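Long-range contacts in regulator of Ty1 transposition protein 107 (Saccharomyces cerevisiae, PDB 3T7K), which binds histone H2A phosphorylated in response to DNA damage, through the tandem BRCT repeats of its C-terminal region: residues S77-F85 against I126-K134; I195-T203 against D219-W229. All coordinates share one frame; numbering follows the deposited sequence.

Contact 1: residues S77-F85 against I126-K134; sequences SLSFEPLKF and ISKTKLPTK
Thr129 meets Leu83 through its hydroxyl, which a chi1 of 65° sets between the backbone N and the carbonyl carbon, while Lys134 reaches Ser79 and Glu81 after a bend at chi2 (-65°). These groups join two non-repetitive pieces of a tandem BRCT protein: the loop between helix 72-77 and strand 85-87 of the first repeat, and the end of helix 123-128 with the chain that follows it. A threonine suits its place because its two branches do different work. Thr129 OG1 donates to Ile126 O (2.7 Å), one turn back, and accepts from Leu83 N at 2.9 Å, a bent bond of 144°; the methyl CG2 turns to Leu78 O and the Leu83 side chain. Two apolar contacts flank this bond. The Pro82 ring, behind a cis peptide bond, lays CB against Lys130 CG (3.5 Å), and Leu83 CD2 approaches Ile126 CG1. Leu78 also packs on Ile236 and Phe237 of helix 229-237, so the loop touches the second repeat. The long chain of Lys134 carries its NZ to the loop, where it donates to Ser79 O from above the carbonyl plane; a water accepts from Lys134 NZ and lies beside Phe80 O. Glu81 shares its carboxylate, OE1 pairing with Lys59, whereas OE2 receives Lys134 NZ at 2.9 Å on its anti side, tilted out of the carboxylate plane.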
loop_
_atom_site.group_PDB
_atom_site.type_symbol
_atom_site.label_atom_id
_atom_site.label_comp_id
_atom_site.label_asym_id
_atom_site.label_seq_id
_atom_site.Cartn_x
_atom_site.Cartn_y
_atom_site.Cartn_z
ATOM N N SER C 77 1.163 -5.174 -15.941
ATOM C CA SER C 77 0.291 -4.057 -15.596
ATOM C C SER C 77 -1.040 -4.612 -15.089
ATOM O O SER C 77 -1.750 -3.953 -14.324
ATOM C CB SER C 77 0.063 -3.144 -16.794
ATOM O OG SER C 77 -0.946 -3.657 -17.638
ATOM N N LEU C 78 -1.374 -5.834 -15.501
ATOM C CA LEU C 78 -2.629 -6.443 -15.060
ATOM C C LEU C 78 -2.570 -6.969 -13.626
ATOM O O LEU C 78 -3.559 -7.493 -13.110
ATOM C CB LEU C 78 -3.110 -7.517 -16.043
ATOM C CG LEU C 78 -3.684 -6.858 -17.302
ATOM C CD1 LEU C 78 -3.746 -7.822 -18.474
ATOM C CD2 LEU C 78 -5.069 -6.257 -17.003
ATOM N N SER C 79 -1.419 -6.815 -12.977
ATOM C CA SER C 79 -1.348 -7.050 -11.539
ATOM C C SER C 79 -1.014 -5.778 -10.759
ATOM O O SER C 79 -0.475 -5.855 -9.657
ATOM C CB SER C 79 -0.306 -8.109 -11.197
ATOM O OG SER C 79 0.962 -7.659 -11.624
ATOM N N PHE C 80 -1.320 -4.613 -11.322
ATOM C CA PHE C 80 -1.193 -3.391 -10.544
ATOM C C PHE C 80 -2.263 -3.396 -9.445
ATOM O O PHE C 80 -3.272 -4.108 -9.546
ATOM C CB PHE C 80 -1.308 -2.158 -11.440
ATOM C CG PHE C 80 -0.107 -1.925 -12.312
ATOM C CD1 PHE C 80 1.001 -2.749 -12.227
ATOM C CD2 PHE C 80 -0.079 -0.872 -13.204
ATOM C CE1 PHE C 80 2.113 -2.533 -13.037
ATOM C CE2 PHE C 80 1.016 -0.643 -14.013
ATOM C CZ PHE C 80 2.121 -1.481 -13.928
ATOM N N GLU C 81 -2.051 -2.600 -8.402
ATOM C CA GLU C 81 -2.882 -2.664 -7.205
ATOM C C GLU C 81 -3.474 -1.312 -6.774
ATOM O O GLU C 81 -3.055 -0.730 -5.768
ATOM C CB GLU C 81 -2.054 -3.264 -6.073
ATOM C CG GLU C 81 -1.561 -4.690 -6.390
ATOM C CD GLU C 81 -0.564 -5.210 -5.363
ATOM O OE1 GLU C 81 -0.389 -4.551 -4.311
ATOM O OE2 GLU C 81 0.050 -6.270 -5.613
ATOM N N PRO C 82 -4.465 -0.812 -7.523
ATOM C CA PRO C 82 -5.000 -1.461 -8.717
ATOM C C PRO C 82 -4.469 -0.824 -9.983
ATOM O O PRO C 82 -3.785 0.205 -9.925
ATOM C CB PRO C 82 -6.489 -1.158 -8.608
ATOM C CG PRO C 82 -6.499 0.264 -8.030
ATOM C CD PRO C 82 -5.285 0.347 -7.115
ATOM N N LEU C 83 -4.807 -1.417 -11.124
ATOM C CA LEU C 83 -4.622 -0.741 -12.395
ATOM C C LEU C 83 -5.805 0.186 -12.530
ATOM O O LEU C 83 -6.936 -0.239 -12.355
ATOM C CB LEU C 83 -4.620 -1.723 -13.563
ATOM C CG LEU C 83 -4.561 -1.084 -14.954
ATOM C CD1 LEU C 83 -3.208 -0.407 -15.209
ATOM C CD2 LEU C 83 -4.845 -2.118 -16.028
ATOM N N LYS C 84 -5.553 1.454 -12.825
ATOM C CA LYS C 84 -6.640 2.421 -12.892
ATOM C C LYS C 84 -6.877 2.876 -14.311
ATOM O O LYS C 84 -7.999 3.169 -14.702
ATOM C CB LYS C 84 -6.316 3.629 -12.007
ATOM C CG LYS C 84 -6.382 3.301 -10.530
ATOM C CD LYS C 84 -6.080 4.491 -9.636
ATOM C CE LYS C 84 -6.142 4.062 -8.174
ATOM N NZ LYS C 84 -5.757 5.152 -7.229
ATOM N N PHE C 85 -5.805 2.944 -15.087
ATOM C CA PHE C 85 -5.910 3.446 -16.436
ATOM C C PHE C 85 -5.047 2.628 -17.378
ATOM O O PHE C 85 -3.927 2.271 -17.053
ATOM C CB PHE C 85 -5.480 4.907 -16.490
ATOM C CG PHE C 85 -6.348 5.831 -15.678
ATOM C CD1 PHE C 85 -7.561 6.282 -16.175
ATOM C CD2 PHE C 85 -5.933 6.270 -14.433
ATOM C CE1 PHE C 85 -8.347 7.153 -15.432
ATOM C CE2 PHE C 85 -6.713 7.144 -13.686
ATOM C CZ PHE C 85 -7.917 7.581 -14.185
ATOM N N ILE C 126 -10.382 -4.179 -15.828
ATOM C CA ILE C 126 -9.629 -3.253 -15.004
ATOM C C ILE C 126 -10.026 -3.449 -13.548
ATOM O O ILE C 126 -9.180 -3.468 -12.660
ATOM C CB ILE C 126 -9.869 -1.772 -15.420
ATOM C CG1 ILE C 126 -8.966 -1.384 -16.595
ATOM C CG2 ILE C 126 -9.611 -0.832 -14.251
ATOM C CD1 ILE C 126 -9.194 0.022 -17.102
ATOM N N SER C 127 -11.312 -3.630 -13.300
ATOM C CA SER C 127 -11.799 -3.666 -11.932
ATOM C C SER C 127 -11.331 -4.893 -11.157
ATOM O O SER C 127 -11.180 -4.832 -9.931
ATOM C CB SER C 127 -13.317 -3.520 -11.895
ATOM O OG SER C 127 -13.925 -4.440 -12.782
ATOM N N LYS C 128 -11.069 -5.989 -11.870
ATOM C CA LYS C 128 -10.534 -7.196 -11.247
ATOM C C LYS C 128 -9.165 -6.995 -10.599
ATOM O O LYS C 128 -8.763 -7.783 -9.740
ATOM C CB LYS C 128 -10.447 -8.330 -12.269
ATOM C CG LYS C 128 -11.792 -8.802 -12.788
ATOM C CD LYS C 128 -11.604 -9.497 -14.133
ATOM C CE LYS C 128 -12.148 -10.916 -14.133
ATOM N NZ LYS C 128 -13.635 -10.927 -14.173
ATOM N N THR C 129 -8.431 -5.966 -11.011
ATOM C CA THR C 129 -7.154 -5.670 -10.360
ATOM C C THR C 129 -7.301 -5.142 -8.921
ATOM O O THR C 129 -6.317 -5.049 -8.182
ATOM C CB THR C 129 -6.275 -4.707 -11.184
ATOM O OG1 THR C 129 -6.903 -3.414 -11.286
ATOM C CG2 THR C 129 -6.054 -5.269 -12.567
ATOM N N LYS C 130 -8.527 -4.823 -8.526
ATOM C CA LYS C 130 -8.805 -4.393 -7.155
ATOM C C LYS C 130 -9.049 -5.606 -6.260
ATOM O O LYS C 130 -8.955 -5.522 -5.034
ATOM C CB LYS C 130 -10.019 -3.445 -7.113
ATOM C CG LYS C 130 -9.787 -2.120 -7.810
ATOM C CD LYS C 130 -10.981 -1.155 -7.657
ATOM C CE LYS C 130 -12.109 -1.545 -8.606
ATOM N NZ LYS C 130 -13.368 -0.749 -8.418
ATOM N N LEU C 131 -9.359 -6.747 -6.868
ATOM C CA LEU C 131 -9.573 -7.952 -6.082
ATOM C C LEU C 131 -8.394 -8.157 -5.150
ATOM O O LEU C 131 -7.259 -7.816 -5.485
ATOM C CB LEU C 131 -9.767 -9.161 -6.979
ATOM C CG LEU C 131 -11.062 -9.105 -7.785
ATOM C CD1 LEU C 131 -11.075 -10.205 -8.852
ATOM C CD2 LEU C 131 -12.267 -9.221 -6.855
ATOM N N PRO C 132 -8.669 -8.686 -3.961
ATOM C CA PRO C 132 -7.665 -8.912 -2.919
ATOM C C PRO C 132 -6.804 -10.147 -3.205
ATOM O O PRO C 132 -5.958 -10.500 -2.381
ATOM C CB PRO C 132 -8.519 -9.147 -1.672
ATOM C CG PRO C 132 -9.782 -9.694 -2.207
ATOM C CD PRO C 132 -10.030 -8.966 -3.481
ATOM N N THR C 133 -7.010 -10.774 -4.362
ATOM C CA THR C 133 -6.219 -11.932 -4.757
ATOM C C THR C 133 -5.636 -11.714 -6.144
ATOM O O THR C 133 -6.102 -10.844 -6.891
ATOM C CB THR C 133 -7.079 -13.211 -4.788
ATOM O OG1 THR C 133 -8.184 -13.020 -5.684
ATOM C CG2 THR C 133 -7.616 -13.515 -3.407
ATOM N N LYS C 134 -4.614 -12.496 -6.481
ATOM C CA LYS C 134 -4.109 -12.542 -7.850
ATOM C C LYS C 134 -4.757 -13.704 -8.612
ATOM O O LYS C 134 -5.296 -14.615 -8.014
ATOM C CB LYS C 134 -2.595 -12.677 -7.875
ATOM C CG LYS C 134 -1.873 -11.609 -7.130
ATOM C CD LYS C 134 -2.076 -10.255 -7.774
ATOM C CE LYS C 134 -1.131 -9.253 -7.129
ATOM N NZ LYS C 134 -1.462 -7.859 -7.492
HETATM O O HOH W 1 -3.780 -6.898 -8.811
#

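Contact 2: residues I195-T203 against D219-W229; sequences IFKYVLIVT and DKNETILIVEW
Parallel strand pairing joins 198-201 to 224-227 in the second BRCT repeat, the two strands of a beta-alpha-beta crossover whose helix is 205-218. The short axes run 4.7 Å apart and nearly parallel. Tyr198 N bonds to Thr223 O, just before the partner strand, and Leu225 N reaches Tyr198 O at 2.7 Å; Leu200 likewise uses both N and O, on Leu225 O and Val227 N. Val202 N to Val227 O continues the ladder, and beyond it a water links Val202 O to Trp229 N. Beta-branched residues favour the extended backbone and, with leucine, fill the apolar layers between sheet and helices. Leu200 and Ile226 lie side by side on one face, where Ile226 CG2 also presses on Val202 CG2 at 3.4 Å, a close methyl-methyl contact. At the entry to the strands Leu225 CB sits over the Phe196 ring, 3.6 Å from its centroid and 12° off the normal, a CH-pi contact. A chi1 of 56° places Thr223 OG1 between its backbone N and carbonyl carbon, where it donates to Ile195 O and accepts from Lys197 N. Asp219, just after the helix, holds two partners through OD2: the Tyr198 hydroxyl donates at 2.6 Å to the anti lone pair, with ring and carboxylate planes 80° apart, and Lys197 NZ forms a salt bridge at 3.1 Å. Strand 143-147 flanks 198-201 and strand 249-253 flanks 224-227; helix 205-218 covers the face of Leu200 and Ile224, and helix 154-163 receives Ile201 and Trp229, the latter also packing on the bound peptide.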
loop_
_atom_site.group_PDB
_atom_site.type_symbol
_atom_site.label_atom_id
_atom_site.label_comp_id
_atom_site.label_asym_id
_atom_site.label_seq_id
_atom_site.Cartn_x
_atom_site.Cartn_y
_atom_site.Cartn_z
ATOM N N ILE C 195 -8.124 -29.180 -6.685
ATOM C CA ILE C 195 -6.739 -28.706 -6.707
ATOM C C ILE C 195 -5.787 -29.665 -7.430
ATOM O O ILE C 195 -5.761 -30.878 -7.172
ATOM C CB ILE C 195 -6.212 -28.374 -5.285
ATOM C CG1 ILE C 195 -6.977 -27.182 -4.701
ATOM C CG2 ILE C 195 -4.738 -28.049 -5.323
ATOM C CD1 ILE C 195 -6.392 -26.636 -3.392
ATOM N N PHE C 196 -5.017 -29.129 -8.369
ATOM C CA PHE C 196 -4.089 -29.974 -9.103
ATOM C C PHE C 196 -2.829 -30.183 -8.282
ATOM O O PHE C 196 -2.223 -29.223 -7.824
ATOM C CB PHE C 196 -3.765 -29.347 -10.453
ATOM C CG PHE C 196 -4.875 -29.470 -11.449
ATOM C CD1 PHE C 196 -5.115 -30.678 -12.079
ATOM C CD2 PHE C 196 -5.680 -28.381 -11.753
ATOM C CE1 PHE C 196 -6.135 -30.810 -12.999
ATOM C CE2 PHE C 196 -6.697 -28.499 -12.673
ATOM C CZ PHE C 196 -6.928 -29.724 -13.307
ATOM N N LYS C 197 -2.453 -31.440 -8.068
ATOM C CA LYS C 197 -1.232 -31.734 -7.340
ATOM C C LYS C 197 0.006 -31.328 -8.154
ATOM O O LYS C 197 1.020 -30.890 -7.597
ATOM C CB LYS C 197 -1.191 -33.217 -6.958
ATOM C CG LYS C 197 0.071 -33.671 -6.260
ATOM C CD LYS C 197 0.126 -33.134 -4.840
ATOM C CE LYS C 197 1.227 -33.831 -4.053
ATOM N NZ LYS C 197 1.289 -35.281 -4.417
ATOM N N TYR C 198 -0.058 -31.485 -9.470
ATOM C CA TYR C 198 1.080 -31.136 -10.310
ATOM C C TYR C 198 0.677 -30.244 -11.460
ATOM O O TYR C 198 -0.218 -30.589 -12.239
ATOM C CB TYR C 198 1.735 -32.382 -10.897
ATOM C CG TYR C 198 2.269 -33.325 -9.864
ATOM C CD1 TYR C 198 3.511 -33.112 -9.281
ATOM C CD2 TYR C 198 1.532 -34.429 -9.467
ATOM C CE1 TYR C 198 4.009 -33.992 -8.322
ATOM C CE2 TYR C 198 2.014 -35.308 -8.517
ATOM C CZ TYR C 198 3.252 -35.088 -7.950
ATOM O OH TYR C 198 3.720 -35.967 -7.010
ATOM N N VAL C 199 1.380 -29.129 -11.589
ATOM C CA VAL C 199 1.102 -28.165 -12.632
ATOM C C VAL C 199 2.385 -27.927 -13.375
ATOM O O VAL C 199 3.412 -27.610 -12.774
ATOM C CB VAL C 199 0.598 -26.801 -12.062
ATOM C CG1 VAL C 199 0.145 -25.917 -13.194
ATOM C CG2 VAL C 199 -0.546 -27.029 -11.109
ATOM N N LEU C 200 2.337 -28.078 -14.690
ATOM C CA LEU C 200 3.527 -27.924 -15.504
ATOM C C LEU C 200 3.204 -27.084 -16.719
ATOM O O LEU C 200 2.127 -27.217 -17.304
ATOM C CB LEU C 200 4.065 -29.291 -15.951
ATOM C CG LEU C 200 4.375 -30.339 -14.869
ATOM C CD1 LEU C 200 3.133 -31.172 -14.505
ATOM C CD2 LEU C 200 5.475 -31.270 -15.336
ATOM N N ILE C 201 4.145 -26.228 -17.101
ATOM C CA ILE C 201 3.982 -25.406 -18.276
ATOM C C ILE C 201 5.011 -25.942 -19.225
ATOM O O ILE C 201 6.178 -26.062 -18.868
ATOM C CB ILE C 201 4.297 -23.932 -17.990
ATOM C CG1 ILE C 201 3.304 -23.375 -16.972
ATOM C CG2 ILE C 201 4.238 -23.128 -19.275
ATOM C CD1 ILE C 201 3.600 -21.924 -16.543
ATOM N N VAL C 202 4.582 -26.301 -20.424
ATOM C CA VAL C 202 5.468 -26.995 -21.334
ATOM C C VAL C 202 5.418 -26.391 -22.717
ATOM O O VAL C 202 4.551 -25.573 -23.016
ATOM C CB VAL C 202 5.137 -28.515 -21.407
ATOM C CG1 VAL C 202 5.340 -29.163 -20.044
ATOM C CG2 VAL C 202 3.728 -28.738 -21.912
ATOM N N THR C 203 6.372 -26.807 -23.543
ATOM C CA THR C 203 6.498 -26.377 -24.928
ATOM C C THR C 203 6.138 -27.497 -25.914
ATOM O O THR C 203 5.404 -27.271 -26.876
ATOM C CB THR C 203 7.948 -25.931 -25.221
ATOM O OG1 THR C 203 8.254 -24.747 -24.469
ATOM C CG2 THR C 203 8.135 -25.659 -26.706
ATOM N N ASP C 219 3.263 -41.478 -8.785
ATOM C CA ASP C 219 2.184 -40.893 -8.000
ATOM C C ASP C 219 0.884 -41.047 -8.781
ATOM O O ASP C 219 0.233 -40.061 -9.126
ATOM C CB ASP C 219 2.473 -39.406 -7.724
ATOM C CG ASP C 219 1.892 -38.932 -6.414
ATOM O OD1 ASP C 219 1.218 -39.750 -5.757
ATOM O OD2 ASP C 219 2.090 -37.744 -6.045
ATOM N N LYS C 220 0.527 -42.306 -9.048
ATOM C CA LYS C 220 -0.568 -42.694 -9.943
ATOM C C LYS C 220 -1.939 -42.072 -9.694
ATOM O O LYS C 220 -2.674 -41.795 -10.636
ATOM C CB LYS C 220 -0.729 -44.224 -9.912
ATOM C CG LYS C 220 -1.694 -44.795 -10.933
ATOM C CD LYS C 220 -1.901 -46.303 -10.704
ATOM C CE LYS C 220 -2.672 -46.965 -11.841
ATOM N NZ LYS C 220 -1.850 -47.038 -13.095
ATOM N N ASN C 221 -2.313 -41.895 -8.435
ATOM C CA ASN C 221 -3.669 -41.480 -8.139
ATOM C C ASN C 221 -3.821 -39.965 -8.072
ATOM O O ASN C 221 -4.902 -39.472 -7.818
ATOM C CB ASN C 221 -4.177 -42.130 -6.842
ATOM C CG ASN C 221 -4.183 -43.651 -6.922
ATOM O OD1 ASN C 221 -4.642 -44.220 -7.909
ATOM N ND2 ASN C 221 -3.636 -44.309 -5.901
ATOM N N GLU C 222 -2.743 -39.234 -8.325
ATOM C CA GLU C 222 -2.774 -37.785 -8.091
ATOM C C GLU C 222 -3.114 -36.978 -9.342
ATOM O O GLU C 222 -3.084 -37.490 -10.457
ATOM C CB GLU C 222 -1.465 -37.325 -7.450
ATOM C CG GLU C 222 -1.497 -37.436 -5.921
ATOM C CD GLU C 222 -2.540 -36.509 -5.277
ATOM O OE1 GLU C 222 -3.202 -35.722 -6.001
ATOM O OE2 GLU C 222 -2.702 -36.559 -4.036
ATOM N N THR C 223 -3.454 -35.710 -9.169
ATOM C CA THR C 223 -3.940 -34.963 -10.309
ATOM C C THR C 223 -2.838 -34.150 -10.977
ATOM O O THR C 223 -1.866 -33.742 -10.341
ATOM C CB THR C 223 -5.102 -34.078 -9.911
ATOM O OG1 THR C 223 -4.683 -33.240 -8.836
ATOM C CG2 THR C 223 -6.256 -34.950 -9.435
ATOM N N ILE C 224 -3.005 -33.926 -12.274
ATOM C CA ILE C 224 -1.988 -33.279 -13.079
ATOM C C ILE C 224 -2.640 -32.319 -14.046
ATOM O O ILE C 224 -3.693 -32.616 -14.614
ATOM C CB ILE C 224 -1.218 -34.313 -13.928
ATOM C CG1 ILE C 224 -0.676 -35.444 -13.060
ATOM C CG2 ILE C 224 -0.092 -33.638 -14.702
ATOM C CD1 ILE C 224 -0.263 -36.684 -13.867
ATOM N N LEU C 225 -2.007 -31.165 -14.235
ATOM C CA LEU C 225 -2.436 -30.221 -15.243
ATOM C C LEU C 225 -1.213 -29.804 -16.034
ATOM O O LEU C 225 -0.225 -29.348 -15.470
ATOM C CB LEU C 225 -3.085 -29.000 -14.589
ATOM C CG LEU C 225 -3.414 -27.860 -15.544
ATOM C CD1 LEU C 225 -4.396 -28.321 -16.610
ATOM C CD2 LEU C 225 -4.001 -26.709 -14.756
ATOM N N ILE C 226 -1.264 -29.975 -17.345
ATOM C CA ILE C 226 -0.157 -29.566 -18.191
ATOM C C ILE C 226 -0.701 -28.622 -19.249
ATOM O O ILE C 226 -1.608 -28.983 -20.002
ATOM C CB ILE C 226 0.526 -30.783 -18.846
ATOM C CG1 ILE C 226 0.900 -31.816 -17.780
ATOM C CG2 ILE C 226 1.763 -30.348 -19.588
ATOM C CD1 ILE C 226 1.703 -33.006 -18.326
ATOM N N VAL C 227 -0.153 -27.410 -19.300
ATOM C CA VAL C 227 -0.656 -26.387 -20.209
ATOM C C VAL C 227 0.465 -25.747 -21.010
ATOM O O VAL C 227 1.648 -25.923 -20.701
ATOM C CB VAL C 227 -1.353 -25.246 -19.432
ATOM C CG1 VAL C 227 -2.547 -25.770 -18.651
ATOM C CG2 VAL C 227 -0.348 -24.599 -18.504
ATOM N N GLU C 228 0.088 -25.010 -22.048
ATOM C CA GLU C 228 1.030 -24.174 -22.778
ATOM C C GLU C 228 1.088 -22.776 -22.136
ATOM O O GLU C 228 0.199 -22.388 -21.373
ATOM C CB GLU C 228 0.605 -24.047 -24.243
ATOM C CG GLU C 228 0.396 -25.391 -24.944
ATOM C CD GLU C 228 0.064 -25.266 -26.425
ATOM O OE1 GLU C 228 -1.132 -25.341 -26.779
ATOM O OE2 GLU C 228 1.006 -25.110 -27.230
ATOM N N TRP C 229 2.140 -22.029 -22.447
ATOM C CA TRP C 229 2.289 -20.662 -21.953
ATOM C C TRP C 229 1.044 -19.857 -22.286
ATOM O O TRP C 229 0.532 -19.112 -21.456
ATOM C CB TRP C 229 3.548 -20.014 -22.551
ATOM C CG TRP C 229 3.653 -18.519 -22.341
ATOM C CD1 TRP C 229 3.731 -17.564 -23.313
ATOM C CD2 TRP C 229 3.680 -17.815 -21.087
ATOM N NE1 TRP C 229 3.811 -16.316 -22.745
ATOM C CE2 TRP C 229 3.784 -16.440 -21.382
ATOM C CE3 TRP C 229 3.626 -18.216 -19.749
ATOM C CZ2 TRP C 229 3.835 -15.457 -20.385
ATOM C CZ3 TRP C 229 3.674 -17.235 -18.756
ATOM C CH2 TRP C 229 3.779 -15.875 -19.083
HETATM O O HOH W 2 4.283 -22.912 -24.074
#

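Overall arrangement
The two contacts lie in series along the chain, their centres about 27 Å apart and their nearest atoms about 11 Å apart. Both are partly buried, contact 1 nearer the centre of the chain. Contact 2 belongs to the core sheet of the second repeat and consists of repeating main-chain bonds flanked by apolar side chains, with charged groups gathered where the strands begin. Contact 1 is smaller and lacks a strand pair: it fastens the loop 77-85 to the end of helix 123-128 and the chain after it, with a lysine-glutamate salt bridge at one end. Helix 229-237 relates them, since it starts at the end of 219-229 and also carries residues that meet Leu78.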